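Local coordinates for aldolase (Klebsiella pneumoniae, PDB 6VOQ), which belongs to the class II aldolase and adducin N-terminal domain family, binds zinc and assembles from four copies of its chain, at residues 54-59 against 68-73; 111-116 against 126-131; 117-122 against 181-186. All coordinates share one frame; numbering follows the deposited sequence.

Overall arrangement
Following the chain from its N terminus, interaction 1 comes first: residues 54-59 and 68-73 close the short hairpin of strands 58-60 and 66-68 at one edge of this chain's mixed sheet, just ahead of helix 76-83. Interaction 2 then closes a loop round helix 121-125, joining 111-116 to the approach to strand 131-132 at the sheet's other edge within the chain. Interaction 3 starts inside that loop, at 117-122, and reaches forward to helix 170-190, so it crosses interaction 2. The two touch, with I115 CG2 packed 3.5 Å from T183 CG2. Interaction 1 stands apart across the chain's centre, its nearest atoms about 18 Å from interaction 3.

Interaction 1: residues 54-59 against 68-73; sequences AQRLSV and SGDKPS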
ATOM      1  N   ALA A  54      -0.559  26.538  -3.942  1.00 39.70           N
ATOM      2  CA  ALA A  54      -1.581  27.343  -3.276  1.00 43.48           C
ATOM      3  C   ALA A  54      -1.906  28.587  -4.086  1.00 48.72           C
ATOM      4  O   ALA A  54      -3.071  28.964  -4.261  1.00 48.45           O
ATOM      5  CB  ALA A  54      -1.095  27.735  -1.881  1.00 36.94           C
ATOM      6  N   GLN A  55      -0.877  29.215  -4.613  1.00 44.46           N
ATOM      7  CA  GLN A  55      -0.999  30.482  -5.283  1.00 45.42           C
ATOM      8  C   GLN A  55      -1.789  30.411  -6.575  1.00 48.87           C
ATOM      9  O   GLN A  55      -2.352  31.430  -6.980  1.00 46.51           O
ATOM     10  CB  GLN A  55       0.402  31.011  -5.539  1.00 51.91           C
ATOM     11  CG  GLN A  55       0.874  31.853  -4.387  1.00 63.25           C
ATOM     12  CD  GLN A  55      -0.216  32.851  -4.020  1.00 86.39           C
ATOM     13  OE1 GLN A  55      -0.275  33.965  -4.545  1.00102.91           O
ATOM     14  NE2 GLN A  55      -1.173  32.386  -3.194  1.00 91.52           N
ATOM     15  N   ARG A  56      -1.885  29.244  -7.207  1.00 45.50           N
ATOM     16  CA  ARG A  56      -2.486  29.113  -8.525  1.00 47.53           C
ATOM     17  C   ARG A  56      -3.751  28.263  -8.521  1.00 39.28           C
ATOM     18  O   ARG A  56      -4.287  27.954  -9.592  1.00 40.43           O
ATOM     19  CB  ARG A  56      -1.444  28.551  -9.489  1.00 55.04           C
ATOM     20  CG  ARG A  56      -0.439  29.615  -9.909  1.00 63.88           C
ATOM     21  CD  ARG A  56       0.890  29.010 -10.304  1.00 83.30           C
ATOM     22  NE  ARG A  56       0.709  27.874 -11.203  1.00 94.77           N
ATOM     23  CZ  ARG A  56       0.579  27.973 -12.522  1.00 98.97           C
ATOM     24  NH1 ARG A  56       0.616  29.163 -13.109  1.00104.94           N
ATOM     25  NH2 ARG A  56       0.415  26.878 -13.256  1.00 93.91           N
ATOM     26  N   LEU A  57      -4.252  27.895  -7.347  1.00 36.17           N
ATOM     27  CA  LEU A  57      -5.522  27.192  -7.278  1.00 36.80           C
ATOM     28  C   LEU A  57      -6.619  28.056  -7.887  1.00 40.70           C
ATOM     29  O   LEU A  57      -6.634  29.279  -7.725  1.00 45.25           O
ATOM     30  CB  LEU A  57      -5.855  26.834  -5.832  1.00 28.59           C
ATOM     31  CG  LEU A  57      -4.892  25.886  -5.118  1.00 36.80           C
ATOM     32  CD1 LEU A  57      -5.121  25.975  -3.627  1.00 32.21           C
ATOM     33  CD2 LEU A  57      -5.056  24.442  -5.598  1.00 33.43           C
ATOM     34  N   SER A  58      -7.520  27.416  -8.619  1.00 40.67           N
ATOM     35  CA  SER A  58      -8.555  28.143  -9.330  1.00 32.64           C
ATOM     36  C   SER A  58      -9.580  28.714  -8.366  1.00 34.18           C
ATOM     37  O   SER A  58      -9.871  28.137  -7.315  1.00 34.12           O
ATOM     38  CB  SER A  58      -9.260  27.226 -10.319  1.00 30.35           C
ATOM     39  OG  SER A  58      -8.341  26.305 -10.871  1.00 41.82           O
ATOM     40  N   VAL A  59     -10.143  29.855  -8.748  1.00 35.67           N
ATOM     41  CA  VAL A  59     -11.313  30.412  -8.089  1.00 33.56           C
ATOM     42  C   VAL A  59     -12.362  30.673  -9.161  1.00 38.15           C
ATOM     43  O   VAL A  59     -12.088  31.362 -10.151  1.00 42.85           O
ATOM     44  CB  VAL A  59     -10.993  31.696  -7.310  1.00 35.73           C
ATOM     45  CG1 VAL A  59     -12.263  32.271  -6.733  1.00 33.10           C
ATOM     46  CG2 VAL A  59      -9.990  31.416  -6.218  1.00 31.54           C
ATOM     47  N   SER A  68      -9.939  33.591 -10.513  1.00 48.82           N
ATOM     48  CA  SER A  68      -8.505  33.756 -10.337  1.00 40.61           C
ATOM     49  C   SER A  68      -7.845  32.384 -10.545  1.00 39.46           C
ATOM     50  O   SER A  68      -8.521  31.348 -10.619  1.00 39.29           O
ATOM     51  CB  SER A  68      -8.216  34.447  -9.015  1.00 40.84           C
ATOM     52  OG  SER A  68      -8.717  33.770  -7.911  1.00 54.28           O
ATOM     53  N   GLY A  69      -6.517  32.377 -10.703  1.00 40.21           N
ATOM     54  CA  GLY A  69      -5.772  31.144 -10.686  1.00 39.30           C
ATOM     55  C   GLY A  69      -5.760  30.481 -12.051  1.00 46.29           C
ATOM     56  O   GLY A  69      -6.217  31.024 -13.048  1.00 43.38           O
ATOM     57  N   ASP A  70      -5.217  29.268 -12.084  1.00 43.01           N
ATOM     58  CA  ASP A  70      -5.257  28.506 -13.324  1.00 45.35           C
ATOM     59  C   ASP A  70      -6.693  28.135 -13.653  1.00 47.84           C
ATOM     60  O   ASP A  70      -7.571  28.150 -12.786  1.00 36.86           O
ATOM     61  CB  ASP A  70      -4.430  27.226 -13.227  1.00 45.87           C
ATOM     62  CG  ASP A  70      -2.957  27.484 -12.979  1.00 51.14           C
ATOM     63  OD1 ASP A  70      -2.479  28.628 -13.188  1.00 56.74           O
ATOM     64  OD2 ASP A  70      -2.275  26.516 -12.590  1.00 44.25           O
ATOM     65  N   LYS A  71      -6.922  27.768 -14.914  1.00 38.76           N
ATOM     66  CA  LYS A  71      -8.265  27.378 -15.317  1.00 38.44           C
ATOM     67  C   LYS A  71      -8.690  26.183 -14.468  1.00 36.34           C
ATOM     68  O   LYS A  71      -7.867  25.297 -14.195  1.00 35.42           O
ATOM     69  CB  LYS A  71      -8.333  27.055 -16.816  1.00 50.49           C
ATOM     70  CG  LYS A  71      -9.763  26.784 -17.354  1.00 69.01           C
ATOM     71  CD  LYS A  71     -10.567  28.079 -17.604  1.00 82.88           C
ATOM     72  CE  LYS A  71     -12.076  27.804 -17.808  1.00 82.05           C
ATOM     73  NZ  LYS A  71     -12.470  27.789 -19.253  1.00 81.75           N
ATOM     74  N   PRO A  72      -9.925  26.158 -13.970  1.00 37.84           N
ATOM     75  CA  PRO A  72     -10.335  25.067 -13.084  1.00 33.18           C
ATOM     76  C   PRO A  72     -10.364  23.729 -13.803  1.00 32.70           C
ATOM     77  O   PRO A  72     -10.433  23.645 -15.030  1.00 36.00           O
ATOM     78  CB  PRO A  72     -11.746  25.479 -12.646  1.00 36.97           C
ATOM     79  CG  PRO A  72     -12.218  26.392 -13.720  1.00 36.15           C
ATOM     80  CD  PRO A  72     -10.998  27.156 -14.136  1.00 37.46           C
ATOM     81  N   SER A  73     -10.308  22.670 -13.003  1.00 31.27           N
ATOM     82  CA  SER A  73     -10.582  21.331 -13.495  1.00 35.06           C
ATOM     83  C   SER A  73     -11.909  21.313 -14.237  1.00 43.38           C
ATOM     84  O   SER A  73     -12.871  21.974 -13.835  1.00 48.01           O
ATOM     85  CB  SER A  73     -10.622  20.350 -12.323  1.00 34.59           C
ATOM     86  OG  SER A  73     -10.903  19.037 -12.777  1.00 51.99           O
TER
HETATM   87  O   HOH W   1      -6.734  32.039  -7.529  1.00 30.18           O
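R56 and D70 meet with their charged groups turned across each other. The carboxylate plane stands 72° from the guanidinium plane, and D70 lies over one face of the guanidinium, offset toward its rim. D70 OD2 comes to 2.8 Å from R56 NH2 but well out of the guanidinium plane; no N-H points at it, and the salt bridge rests on charge alone. A bend at chi3 (47°) folds the R56 chain so that its end covers the carboxylate. The same two residues are also joined through the backbone: D70 N donates to R56 O at 3.0 Å, nearly straight at 168°.

The S58 side chain meets the backbone of D70 and the ring of P72. Its OG, set beside its own backbone N, donates to D70 O at 2.8 Å from above the carbonyl plane, which ties down this buried hydroxyl. P72 lies alongside, its CB 3.8 Å from S58 CB. D70 O has a further, weak partner in W66 NE1.

The S58-V59 end belongs to a beta hairpin of strands 58-60 and 66-68, at an edge of this chain's mixed sheet. V59 and S68 form an antiparallel hydrogen-bonded pair, with V59 N giving its hydrogen to S68 O at 2.9 Å and S68 N returning one to V59 O. The two side chains share a face, where S68 OG lies against V59 CB and CG2, 3.2 Å from CG2. Water 1 bridges the segments: it donates to L57 O over 2.8 Å and is hydrogen-bonded to S68 OG at 2.7 Å. L57 O accepts a second hydrogen bond from R8 NH1 of helix 4-20, which backs the hairpin. After P72, S73 OG makes a weak cap to the N of the zinc ligand E75, in the turn entering helix 76-83.

Interaction 2: residues 111-116 against 126-131; sequences PHNCIR and VGDVPV
P111-N113 runs antiparallel to V129-V131, pinned by V131 N donating to P111 O at 2.8 Å and C114 N to V129 O at 3.0 Å. This pairing closes a loop around helix 121-125, just where the chain enters strand 131-132, an outer strand of this chain's mixed sheet; P130 is already bonded through its backbone to L157 of strand 155-158.

C114 packs against both valines. Its SG, held between its backbone N and carbonyl carbon (chi1 67°), lies 3.9 Å from V129 CG1, while its CB presses on V131 CG2 at 3.5 Å. I115 reaches the other branch of V129 with CD1, 4.3 Å from V129 CG2, and both residues also pack on L180 of helix 170-190. Toward the surface, the N113 amide and the D128 carboxylate lie stacked face on face, their planes only 4° apart and their CG atoms 3.6 Å from each other. D128 has a long, weak ion pair with R207 at the C terminus. Its OD2 is tied back to the opposite segment by water 2, which donates to D128 OD2 and, at 2.9 Å, to H112 O.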
ATOM      1  N   PRO A 111     -29.282   1.712  -7.191  1.00 28.66           N
ATOM      2  CA  PRO A 111     -28.997   3.106  -7.569  1.00 31.53           C
ATOM      3  C   PRO A 111     -29.321   4.117  -6.484  1.00 34.17           C
ATOM      4  O   PRO A 111     -28.880   5.269  -6.587  1.00 36.47           O
ATOM      5  CB  PRO A 111     -29.882   3.324  -8.806  1.00 30.80           C
ATOM      6  CG  PRO A 111     -31.036   2.380  -8.594  1.00 33.59           C
ATOM      7  CD  PRO A 111     -30.459   1.168  -7.896  1.00 31.50           C
ATOM      8  N   HIS A 112     -30.096   3.742  -5.467  1.00 34.05           N
ATOM      9  CA  HIS A 112     -30.408   4.653  -4.376  1.00 38.11           C
ATOM     10  C   HIS A 112     -29.504   4.476  -3.168  1.00 36.58           C
ATOM     11  O   HIS A 112     -29.429   5.383  -2.333  1.00 38.70           O
ATOM     12  CB  HIS A 112     -31.855   4.474  -3.907  1.00 41.07           C
ATOM     13  CG  HIS A 112     -32.867   4.471  -5.007  1.00 54.50           C
ATOM     14  ND1 HIS A 112     -33.344   5.629  -5.584  1.00 59.97           N
ATOM     15  CD2 HIS A 112     -33.527   3.451  -5.605  1.00 56.74           C
ATOM     16  CE1 HIS A 112     -34.246   5.322  -6.499  1.00 63.05           C
ATOM     17  NE2 HIS A 112     -34.375   4.006  -6.532  1.00 61.67           N
ATOM     18  N   ASN A 113     -28.832   3.337  -3.049  1.00 32.59           N
ATOM     19  CA  ASN A 113     -28.061   3.035  -1.844  1.00 29.88           C
ATOM     20  C   ASN A 113     -27.144   1.862  -2.197  1.00 30.58           C
ATOM     21  O   ASN A 113     -27.511   0.700  -2.014  1.00 37.22           O
ATOM     22  CB  ASN A 113     -28.978   2.715  -0.677  1.00 36.43           C
ATOM     23  CG  ASN A 113     -28.218   2.333   0.576  1.00 43.63           C
ATOM     24  OD1 ASN A 113     -27.048   2.703   0.749  1.00 45.74           O
ATOM     25  ND2 ASN A 113     -28.881   1.589   1.463  1.00 47.36           N
ATOM     26  N   CYS A 114     -25.960   2.180  -2.702  1.00 30.22           N
ATOM     27  CA  CYS A 114     -25.085   1.159  -3.255  1.00 29.72           C
ATOM     28  C   CYS A 114     -24.209   0.487  -2.212  1.00 33.61           C
ATOM     29  O   CYS A 114     -23.543  -0.500  -2.531  1.00 40.67           O
ATOM     30  CB  CYS A 114     -24.191   1.762  -4.332  1.00 23.78           C
ATOM     31  SG  CYS A 114     -23.019   2.928  -3.676  1.00 39.55           S
ATOM     32  N   ILE A 115     -24.172   0.996  -0.988  1.00 35.04           N
ATOM     33  CA  ILE A 115     -23.370   0.400   0.069  1.00 38.22           C
ATOM     34  C   ILE A 115     -24.315  -0.173   1.119  1.00 35.37           C
ATOM     35  O   ILE A 115     -24.963   0.567   1.863  1.00 37.05           O
ATOM     36  CB  ILE A 115     -22.391   1.407   0.677  1.00 43.50           C
ATOM     37  CG1 ILE A 115     -21.586   2.070  -0.439  1.00 45.10           C
ATOM     38  CG2 ILE A 115     -21.453   0.695   1.619  1.00 41.96           C
ATOM     39  CD1 ILE A 115     -20.431   2.864   0.036  1.00 40.57           C
ATOM     40  N   ARG A 116     -24.394  -1.488   1.175  1.00 34.88           N
ATOM     41  CA  ARG A 116     -25.150  -2.192   2.197  1.00 31.95           C
ATOM     42  C   ARG A 116     -24.343  -2.241   3.491  1.00 37.59           C
ATOM     43  O   ARG A 116     -23.314  -2.922   3.552  1.00 43.62           O
ATOM     44  CB  ARG A 116     -25.478  -3.598   1.715  1.00 28.95           C
ATOM     45  CG  ARG A 116     -26.448  -4.362   2.584  1.00 36.33           C
ATOM     46  CD  ARG A 116     -26.775  -5.638   1.857  1.00 37.80           C
ATOM     47  NE  ARG A 116     -27.405  -6.654   2.685  1.00 36.86           N
ATOM     48  CZ  ARG A 116     -27.412  -7.943   2.369  1.00 36.07           C
ATOM     49  NH1 ARG A 116     -26.795  -8.355   1.260  1.00 27.79           N
ATOM     50  NH2 ARG A 116     -28.019  -8.813   3.164  1.00 29.99           N
ATOM     51  N   VAL A 126     -22.246   9.795   6.520  1.00 38.11           N
ATOM     52  CA  VAL A 126     -22.513  10.058   5.113  1.00 36.62           C
ATOM     53  C   VAL A 126     -23.978   9.786   4.814  1.00 37.21           C
ATOM     54  O   VAL A 126     -24.681  10.648   4.273  1.00 32.64           O
ATOM     55  CB  VAL A 126     -21.585   9.233   4.200  1.00 32.29           C
ATOM     56  CG1 VAL A 126     -21.779   9.640   2.765  1.00 28.51           C
ATOM     57  CG2 VAL A 126     -20.130   9.443   4.600  1.00 39.19           C
ATOM     58  N   GLY A 127     -24.451   8.602   5.177  1.00 37.54           N
ATOM     59  CA  GLY A 127     -25.778   8.158   4.804  1.00 28.49           C
ATOM     60  C   GLY A 127     -25.745   7.319   3.543  1.00 26.54           C
ATOM     61  O   GLY A 127     -24.715   6.763   3.162  1.00 29.29           O
ATOM     62  N   ASP A 128     -26.896   7.247   2.877  1.00 26.48           N
ATOM     63  CA  ASP A 128     -26.991   6.466   1.655  1.00 27.01           C
ATOM     64  C   ASP A 128     -26.178   7.109   0.543  1.00 32.00           C
ATOM     65  O   ASP A 128     -25.990   8.328   0.502  1.00 32.17           O
ATOM     66  CB  ASP A 128     -28.444   6.327   1.201  1.00 31.46           C
ATOM     67  CG  ASP A 128     -29.257   5.420   2.103  1.00 40.18           C
ATOM     68  OD1 ASP A 128     -28.726   4.970   3.140  1.00 41.51           O
ATOM     69  OD2 ASP A 128     -30.440   5.173   1.786  1.00 45.41           O
ATOM     70  N   VAL A 129     -25.715   6.266  -0.376  1.00 34.14           N
ATOM     71  CA  VAL A 129     -24.906   6.700  -1.507  1.00 30.26           C
ATOM     72  C   VAL A 129     -25.597   6.320  -2.812  1.00 30.09           C
ATOM     73  O   VAL A 129     -25.592   5.144  -3.197  1.00 29.50           O
ATOM     74  CB  VAL A 129     -23.492   6.106  -1.433  1.00 27.83           C
ATOM     75  CG1 VAL A 129     -22.662   6.622  -2.588  1.00 22.42           C
ATOM     76  CG2 VAL A 129     -22.829   6.457  -0.083  1.00 23.03           C
ATOM     77  N   PRO A 130     -26.189   7.273  -3.527  1.00 29.27           N
ATOM     78  CA  PRO A 130     -26.811   6.965  -4.818  1.00 26.62           C
ATOM     79  C   PRO A 130     -25.774   6.764  -5.918  1.00 29.01           C
ATOM     80  O   PRO A 130     -24.592   7.085  -5.781  1.00 29.72           O
ATOM     81  CB  PRO A 130     -27.670   8.200  -5.096  1.00 27.18           C
ATOM     82  CG  PRO A 130     -26.936   9.303  -4.418  1.00 33.02           C
ATOM     83  CD  PRO A 130     -26.324   8.699  -3.178  1.00 30.69           C
ATOM     84  N   VAL A 131     -26.247   6.224  -7.034  1.00 25.36           N
ATOM     85  CA  VAL A 131     -25.393   5.909  -8.168  1.00 27.52           C
ATOM     86  C   VAL A 131     -25.871   6.719  -9.359  1.00 31.78           C
ATOM     87  O   VAL A 131     -27.064   6.721  -9.678  1.00 36.95           O
ATOM     88  CB  VAL A 131     -25.399   4.406  -8.486  1.00 32.47           C
ATOM     89  CG1 VAL A 131     -24.528   4.125  -9.697  1.00 24.94           C
ATOM     90  CG2 VAL A 131     -24.909   3.616  -7.267  1.00 29.67           C
TER
HETATM   91  O   HOH W   2     -31.661   6.204  -0.609  1.00 43.62           O

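Interaction 3: residues 117-122 against 181-186; sequences PFTPYV and EETARL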
ATOM      1  N   PRO A 117     -24.793  -1.567   4.550  1.00 32.82           N
ATOM      2  CA  PRO A 117     -23.902  -1.298   5.690  1.00 30.29           C
ATOM      3  C   PRO A 117     -23.638  -2.527   6.559  1.00 35.60           C
ATOM      4  O   PRO A 117     -24.561  -3.221   6.999  1.00 32.88           O
ATOM      5  CB  PRO A 117     -24.646  -0.201   6.466  1.00 30.58           C
ATOM      6  CG  PRO A 117     -26.071  -0.377   6.102  1.00 34.75           C
ATOM      7  CD  PRO A 117     -26.089  -0.877   4.681  1.00 30.34           C
ATOM      8  N   PHE A 118     -22.346  -2.783   6.801  1.00 32.01           N
ATOM      9  CA  PHE A 118     -21.867  -3.736   7.795  1.00 32.90           C
ATOM     10  C   PHE A 118     -20.961  -3.079   8.826  1.00 34.60           C
ATOM     11  O   PHE A 118     -20.388  -3.783   9.656  1.00 31.82           O
ATOM     12  CB  PHE A 118     -21.100  -4.889   7.127  1.00 32.52           C
ATOM     13  CG  PHE A 118     -20.111  -4.433   6.096  1.00 29.95           C
ATOM     14  CD1 PHE A 118     -18.852  -3.977   6.471  1.00 30.02           C
ATOM     15  CD2 PHE A 118     -20.445  -4.439   4.748  1.00 28.49           C
ATOM     16  CE1 PHE A 118     -17.937  -3.541   5.520  1.00 31.17           C
ATOM     17  CE2 PHE A 118     -19.535  -4.010   3.791  1.00 30.87           C
ATOM     18  CZ  PHE A 118     -18.280  -3.554   4.177  1.00 28.54           C
ATOM     19  N   THR A 119     -20.775  -1.765   8.756  1.00 33.78           N
ATOM     20  CA  THR A 119     -20.085  -0.960   9.751  1.00 31.88           C
ATOM     21  C   THR A 119     -20.890   0.305   9.928  1.00 36.12           C
ATOM     22  O   THR A 119     -21.560   0.758   8.989  1.00 37.94           O
ATOM     23  CB  THR A 119     -18.657  -0.605   9.328  1.00 34.08           C
ATOM     24  OG1 THR A 119     -18.671  -0.137   7.972  1.00 43.22           O
ATOM     25  CG2 THR A 119     -17.759  -1.814   9.441  1.00 34.46           C
ATOM     26  N   PRO A 120     -20.882   0.904  11.127  1.00 39.61           N
ATOM     27  CA  PRO A 120     -21.794   2.020  11.405  1.00 44.17           C
ATOM     28  C   PRO A 120     -21.367   3.361  10.828  1.00 42.36           C
ATOM     29  O   PRO A 120     -22.207   4.263  10.726  1.00 43.34           O
ATOM     30  CB  PRO A 120     -21.804   2.078  12.940  1.00 44.14           C
ATOM     31  CG  PRO A 120     -20.463   1.598  13.314  1.00 39.49           C
ATOM     32  CD  PRO A 120     -20.097   0.529  12.315  1.00 43.14           C
ATOM     33  N   TYR A 121     -20.110   3.519  10.427  1.00 40.44           N
ATOM     34  CA  TYR A 121     -19.551   4.859  10.280  1.00 39.61           C
ATOM     35  C   TYR A 121     -20.005   5.559   9.006  1.00 37.22           C
ATOM     36  O   TYR A 121     -20.231   6.773   9.027  1.00 39.16           O
ATOM     37  CB  TYR A 121     -18.028   4.766  10.380  1.00 48.72           C
ATOM     38  CG  TYR A 121     -17.650   4.057  11.657  1.00 55.45           C
ATOM     39  CD1 TYR A 121     -17.842   4.680  12.890  1.00 53.78           C
ATOM     40  CD2 TYR A 121     -17.168   2.748  11.643  1.00 52.85           C
ATOM     41  CE1 TYR A 121     -17.540   4.040  14.069  1.00 59.13           C
ATOM     42  CE2 TYR A 121     -16.858   2.095  12.830  1.00 55.29           C
ATOM     43  CZ  TYR A 121     -17.048   2.751  14.039  1.00 63.06           C
ATOM     44  OH  TYR A 121     -16.749   2.132  15.232  1.00 72.57           O
ATOM     45  N   VAL A 122     -20.185   4.828   7.905  1.00 35.30           N
ATOM     46  CA  VAL A 122     -20.717   5.462   6.704  1.00 34.79           C
ATOM     47  C   VAL A 122     -22.151   5.926   6.938  1.00 34.92           C
ATOM     48  O   VAL A 122     -22.568   6.973   6.432  1.00 45.92           O
ATOM     49  CB  VAL A 122     -20.604   4.505   5.501  1.00 34.40           C
ATOM     50  CG1 VAL A 122     -21.443   4.999   4.328  1.00 25.57           C
ATOM     51  CG2 VAL A 122     -19.160   4.387   5.082  1.00 33.43           C
ATOM     52  N   GLU A 181     -14.143   5.008   1.097  1.00 22.28           N
ATOM     53  CA  GLU A 181     -13.229   4.146   0.359  1.00 23.28           C
ATOM     54  C   GLU A 181     -12.888   2.905   1.168  1.00 29.53           C
ATOM     55  O   GLU A 181     -12.871   1.790   0.636  1.00 29.75           O
ATOM     56  CB  GLU A 181     -11.970   4.926  -0.017  1.00 20.19           C
ATOM     57  CG  GLU A 181     -10.826   4.072  -0.539  1.00 25.34           C
ATOM     58  CD  GLU A 181     -11.067   3.493  -1.933  1.00 26.51           C
ATOM     59  OE1 GLU A 181     -12.056   3.859  -2.609  1.00 26.11           O
ATOM     60  OE2 GLU A 181     -10.244   2.664  -2.360  1.00 33.20           O
ATOM     61  N   GLU A 182     -12.652   3.084   2.468  1.00 20.94           N
ATOM     62  CA  GLU A 182     -12.390   1.964   3.360  1.00 29.70           C
ATOM     63  C   GLU A 182     -13.571   1.001   3.408  1.00 29.95           C
ATOM     64  O   GLU A 182     -13.387  -0.219   3.479  1.00 37.52           O
ATOM     65  CB  GLU A 182     -12.069   2.499   4.751  1.00 36.16           C
ATOM     66  CG  GLU A 182     -11.842   1.443   5.780  1.00 42.15           C
ATOM     67  CD  GLU A 182     -10.628   0.594   5.476  1.00 42.45           C
ATOM     68  OE1 GLU A 182     -10.612  -0.566   5.928  1.00 49.37           O
ATOM     69  OE2 GLU A 182      -9.702   1.082   4.786  1.00 46.06           O
ATOM     70  N   THR A 183     -14.792   1.529   3.366  1.00 26.01           N
ATOM     71  CA  THR A 183     -15.965   0.664   3.353  1.00 25.05           C
ATOM     72  C   THR A 183     -16.096  -0.074   2.024  1.00 25.73           C
ATOM     73  O   THR A 183     -16.397  -1.271   2.001  1.00 25.78           O
ATOM     74  CB  THR A 183     -17.219   1.481   3.660  1.00 31.07           C
ATOM     75  OG1 THR A 183     -17.153   1.943   5.015  1.00 40.59           O
ATOM     76  CG2 THR A 183     -18.465   0.625   3.499  1.00 32.61           C
ATOM     77  N   ALA A 184     -15.859   0.617   0.909  1.00 24.62           N
ATOM     78  CA  ALA A 184     -15.835  -0.055  -0.382  1.00 20.68           C
ATOM     79  C   ALA A 184     -14.743  -1.113  -0.423  1.00 21.89           C
ATOM     80  O   ALA A 184     -14.958  -2.222  -0.917  1.00 24.80           O
ATOM     81  CB  ALA A 184     -15.639   0.970  -1.502  1.00 30.56           C
ATOM     82  N   ARG A 185     -13.576  -0.799   0.131  1.00 21.46           N
ATOM     83  CA  ARG A 185     -12.501  -1.778   0.167  1.00 24.69           C
ATOM     84  C   ARG A 185     -12.908  -3.010   0.974  1.00 27.79           C
ATOM     85  O   ARG A 185     -12.573  -4.144   0.612  1.00 28.05           O
ATOM     86  CB  ARG A 185     -11.242  -1.125   0.740  1.00 20.91           C
ATOM     87  CG  ARG A 185     -10.027  -2.034   0.736  1.00 26.38           C
ATOM     88  CD  ARG A 185      -8.877  -1.380   1.436  1.00 25.19           C
ATOM     89  NE  ARG A 185      -7.708  -2.239   1.485  1.00 29.66           N
ATOM     90  CZ  ARG A 185      -6.716  -2.067   2.352  1.00 31.19           C
ATOM     91  NH1 ARG A 185      -6.774  -1.079   3.227  1.00 29.31           N
ATOM     92  NH2 ARG A 185      -5.675  -2.882   2.349  1.00 34.68           N
ATOM     93  N   LEU A 186     -13.637  -2.805   2.068  1.00 27.77           N
ATOM     94  CA  LEU A 186     -14.074  -3.934   2.871  1.00 25.30           C
ATOM     95  C   LEU A 186     -15.004  -4.840   2.086  1.00 28.04           C
ATOM     96  O   LEU A 186     -14.965  -6.063   2.261  1.00 32.36           O
ATOM     97  CB  LEU A 186     -14.764  -3.441   4.136  1.00 26.74           C
ATOM     98  CG  LEU A 186     -13.803  -2.951   5.200  1.00 30.06           C
ATOM     99  CD1 LEU A 186     -14.555  -2.094   6.203  1.00 25.20           C
ATOM    100  CD2 LEU A 186     -13.160  -4.150   5.860  1.00 24.84           C
TER
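A chi1 of 46° swings the F118 ring between its own backbone N and carbonyl carbon and sends its far end to L186 and T183, while a chi1 of 166° in V122 sets CG2 anti to the carbonyl carbon and brings it against T183. The phenyl ring meets helix 170-190 edge-on. L186 CB lies off the ring edge, near its plane and 3.5 Å from both F118 CE1 and F118 CZ. L186 CD1 sits in the ring plane at the same edge, 3.7 Å from F118 CE1. The neighbouring corner, F118 CZ, rests 3.7 Å from the backbone oxygen T183 O.

About a turn before L186 in the helix, T183 is crossed at a slant by V122: V122 CG2 lies 3.2 Å from T183 OG1 and 3.8 Å from T183 CB. The hydroxyl meets this methyl without going unsatisfied, since T183 OG1 is hydrogen-bonded to E179 O, one helical turn back in its own helix. T119 slides past T183 in the opposite direction, with the two OG1 atoms 3.9 Å apart. No hydrogen bond joins the two segments; the contact is buried and held by shape.

The same segments face the second subunit: F118 O accepts a hydrogen bond from N160 ND2, E182 OE1 is bonded to H98 ND1, and the Y121 ring stacks on H96, all three partners being residues of that subunit. H96 of that subunit is a zinc ligand, and the side chain of T119 lies about 10 Å from a bound zinc ion. The contact thus sits beside a metal site near a subunit interface, as in other class II aldolases of this family.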